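Local atomic coordinates of putative carbohydrate binding protein (Pseudomonas aeruginosa, PDB entry 3QEC), a protein that is of uncharacterised function but probably binds carbohydrates, perhaps as a transporter, and has been linked to heparin and suramin binding and to biofilm formation. Residues 57-62 with 75-80. Sequence-based numbering, arbitrary orientation.
Sequences KAYYAK and VQPPVL
Pro77 meets Tyr59 at the phenolic end of the ring: its CB lies 3.5 Å from Tyr59 OH and 4.1 Å from Tyr59 CE1, the side chains crossing at a slant. The backbones are closest here too, yet Tyr59 CA and Pro77 CA remain 8.2 Å apart, and between residues 57-62 of helix 54-63 and residues 75-80 of the extended loop that follows it the gap is bridged by the Tyr59 side chain alone. With CG anti to the backbone N (chi1 -176°), Tyr59 reaches out from the helix toward that loop. Pro78 comes next, its ring running past the tyrosine in the opposite direction, and its CD approaches Tyr59 CE1 at 4.0 Å. Further along is Leu80, whose side chain crosses that of Tyr59 at about a right angle. One methyl, CD1, sits over a face of the ring, while the other, CD2, on the same side of the plane, is displaced toward the rim at CD1 of the tyrosine, 3.6 Å from Tyr59 CD1 and 3.9 Å from Tyr59 CE1. Phe63, one helical turn further on, meets the Tyr59 ring with its plane inclined by about 45° and also touches both prolines; Leu7 of the N-terminal segment joins Tyr59, Pro78 and Leu80. On a different side of the helix, Tyr60 faces the sheet, where its OH hydrogen-bonds Glu50. Between the two segments the contact consists of carbon-carbon approaches and that of Tyr59 OH to a proline carbon, without hydrogen bonds, which implies an apolar, non-directional pairing, small at 170 Å² of buried surface.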
ATOM      1  N   LYS A  57       2.754  -6.715  -9.205  1.00 54.99           N
ATOM      2  CA  LYS A  57       2.491  -8.002  -8.539  1.00 54.74           C
ATOM      3  C   LYS A  57       3.824  -8.604  -8.084  1.00 62.07           C
ATOM      4  O   LYS A  57       3.939  -9.085  -6.951  1.00 63.05           O
ATOM      5  CB  LYS A  57       1.749  -8.966  -9.490  1.00 56.00           C
ATOM      6  CG  LYS A  57       1.513 -10.372  -8.924  1.00 53.40           C
ATOM      7  CD  LYS A  57       0.784 -11.255  -9.916  1.00 60.49           C
ATOM      8  CE  LYS A  57       0.519 -12.634  -9.383  1.00 82.26           C
ATOM      9  NZ  LYS A  57      -0.372 -13.408 -10.297  1.00 99.19           N
ATOM     10  N   ALA A  58       4.839  -8.549  -8.983  1.00 59.07           N
ATOM     11  CA  ALA A  58       6.207  -9.024  -8.739  1.00 58.55           C
ATOM     12  C   ALA A  58       6.886  -8.181  -7.634  1.00 62.85           C
ATOM     13  O   ALA A  58       7.564  -8.736  -6.761  1.00 63.60           O
ATOM     14  CB  ALA A  58       7.008  -8.965 -10.028  1.00 59.03           C
ATOM     15  N   TYR A  59       6.670  -6.850  -7.652  1.00 58.27           N
ATOM     16  CA  TYR A  59       7.246  -5.944  -6.654  1.00 58.07           C
ATOM     17  C   TYR A  59       6.639  -6.206  -5.264  1.00 62.13           C
ATOM     18  O   TYR A  59       7.384  -6.483  -4.316  1.00 62.71           O
ATOM     19  CB  TYR A  59       7.051  -4.472  -7.071  1.00 57.88           C
ATOM     20  CG  TYR A  59       7.710  -3.493  -6.127  1.00 59.74           C
ATOM     21  CD1 TYR A  59       9.049  -3.133  -6.285  1.00 62.40           C
ATOM     22  CD2 TYR A  59       7.008  -2.950  -5.050  1.00 59.96           C
ATOM     23  CE1 TYR A  59       9.666  -2.235  -5.409  1.00 62.37           C
ATOM     24  CE2 TYR A  59       7.624  -2.077  -4.151  1.00 61.27           C
ATOM     25  CZ  TYR A  59       8.944  -1.703  -4.348  1.00 68.80           C
ATOM     26  OH  TYR A  59       9.533  -0.836  -3.461  1.00 71.82           O
ATOM     27  N   TYR A  60       5.288  -6.153  -5.158  1.00 56.88           N
ATOM     28  CA  TYR A  60       4.567  -6.336  -3.899  1.00 55.84           C
ATOM     29  C   TYR A  60       4.712  -7.761  -3.313  1.00 60.80           C
ATOM     30  O   TYR A  60       4.616  -7.916  -2.092  1.00 61.01           O
ATOM     31  CB  TYR A  60       3.100  -5.915  -4.043  1.00 55.24           C
ATOM     32  CG  TYR A  60       2.949  -4.406  -4.120  1.00 56.34           C
ATOM     33  CD1 TYR A  60       3.532  -3.577  -3.167  1.00 58.09           C
ATOM     34  CD2 TYR A  60       2.196  -3.809  -5.125  1.00 56.30           C
ATOM     35  CE1 TYR A  60       3.399  -2.193  -3.233  1.00 57.18           C
ATOM     36  CE2 TYR A  60       2.038  -2.425  -5.188  1.00 56.50           C
ATOM     37  CZ  TYR A  60       2.645  -1.622  -4.240  1.00 61.42           C
ATOM     38  OH  TYR A  60       2.500  -0.258  -4.284  1.00 59.59           O
ATOM     39  N   ALA A  61       5.008  -8.776  -4.142  1.00 57.36           N
ATOM     40  CA  ALA A  61       5.263 -10.122  -3.630  1.00 57.59           C
ATOM     41  C   ALA A  61       6.506 -10.121  -2.733  1.00 64.51           C
ATOM     42  O   ALA A  61       6.483 -10.721  -1.659  1.00 65.55           O
ATOM     43  CB  ALA A  61       5.450 -11.108  -4.777  1.00 58.43           C
ATOM     44  N   LYS A  62       7.573  -9.410  -3.150  1.00 62.02           N
ATOM     45  CA  LYS A  62       8.808  -9.368  -2.375  1.00 62.95           C
ATOM     46  C   LYS A  62       8.795  -8.246  -1.297  1.00 67.53           C
ATOM     47  O   LYS A  62       9.391  -8.464  -0.245  1.00 69.07           O
ATOM     48  CB  LYS A  62      10.048  -9.238  -3.297  1.00 65.17           C
ATOM     49  N   VAL A  75      19.471  -6.826   0.711  1.00111.99           N
ATOM     50  CA  VAL A  75      18.467  -6.695  -0.356  1.00108.94           C
ATOM     51  C   VAL A  75      17.743  -5.335  -0.246  1.00110.73           C
ATOM     52  O   VAL A  75      17.045  -5.067   0.740  1.00110.25           O
ATOM     53  CB  VAL A  75      17.460  -7.887  -0.375  1.00110.83           C
ATOM     54  CG1 VAL A  75      16.330  -7.653  -1.376  1.00108.26           C
ATOM     55  CG2 VAL A  75      18.167  -9.208  -0.672  1.00112.06           C
ATOM     56  N   GLN A  76      17.906  -4.493  -1.279  1.00105.27           N
ATOM     57  CA  GLN A  76      17.253  -3.182  -1.374  1.00102.80           C
ATOM     58  C   GLN A  76      16.172  -3.198  -2.479  1.00 99.11           C
ATOM     59  O   GLN A  76      16.429  -3.771  -3.549  1.00 98.26           O
ATOM     60  CB  GLN A  76      18.288  -2.066  -1.640  1.00106.30           C
ATOM     61  CG  GLN A  76      19.223  -1.772  -0.459  1.00131.94           C
ATOM     62  CD  GLN A  76      18.492  -1.424   0.822  1.00156.18           C
ATOM     63  OE1 GLN A  76      17.590  -0.570   0.853  1.00150.54           O
ATOM     64  NE2 GLN A  76      18.864  -2.093   1.908  1.00149.49           N
ATOM     65  N   PRO A  77      14.966  -2.595  -2.265  1.00 89.91           N
ATOM     66  CA  PRO A  77      13.948  -2.601  -3.330  1.00 86.24           C
ATOM     67  C   PRO A  77      14.470  -1.906  -4.588  1.00 86.61           C
ATOM     68  O   PRO A  77      15.202  -0.914  -4.482  1.00 86.93           O
ATOM     69  CB  PRO A  77      12.758  -1.860  -2.706  1.00 86.38           C
ATOM     70  CG  PRO A  77      12.976  -1.955  -1.247  1.00 91.94           C
ATOM     71  CD  PRO A  77      14.465  -1.883  -1.074  1.00 90.34           C
ATOM     72  N   PRO A  78      14.188  -2.466  -5.782  1.00 79.88           N
ATOM     73  CA  PRO A  78      14.696  -1.845  -7.008  1.00 79.75           C
ATOM     74  C   PRO A  78      13.995  -0.525  -7.342  1.00 82.14           C
ATOM     75  O   PRO A  78      12.897  -0.233  -6.836  1.00 80.01           O
ATOM     76  CB  PRO A  78      14.403  -2.903  -8.073  1.00 80.90           C
ATOM     77  CG  PRO A  78      13.206  -3.622  -7.567  1.00 83.44           C
ATOM     78  CD  PRO A  78      13.359  -3.654  -6.080  1.00 79.51           C
ATOM     79  N   VAL A  79      14.653   0.271  -8.200  1.00 78.79           N
ATOM     80  CA  VAL A  79      14.141   1.542  -8.707  1.00 77.23           C
ATOM     81  C   VAL A  79      13.111   1.191  -9.776  1.00 76.99           C
ATOM     82  O   VAL A  79      13.408   0.419 -10.693  1.00 77.04           O
ATOM     83  CB  VAL A  79      15.281   2.466  -9.232  1.00 82.80           C
ATOM     84  CG1 VAL A  79      14.734   3.807  -9.726  1.00 82.01           C
ATOM     85  CG2 VAL A  79      16.340   2.691  -8.157  1.00 84.15           C
ATOM     86  N   LEU A  80      11.892   1.709  -9.621  1.00 70.13           N
ATOM     87  CA  LEU A  80      10.787   1.429 -10.534  1.00 67.48           C
ATOM     88  C   LEU A  80      10.844   2.320 -11.761  1.00 71.64           C
ATOM     89  O   LEU A  80      11.374   3.430 -11.684  1.00 73.20           O
ATOM     90  CB  LEU A  80       9.441   1.596  -9.807  1.00 65.37           C
ATOM     91  CG  LEU A  80       9.218   0.673  -8.594  1.00 68.21           C
ATOM     92  CD1 LEU A  80       7.972   1.037  -7.866  1.00 66.34           C
ATOM     93  CD2 LEU A  80       9.132  -0.779  -9.011  1.00 69.87           C
TER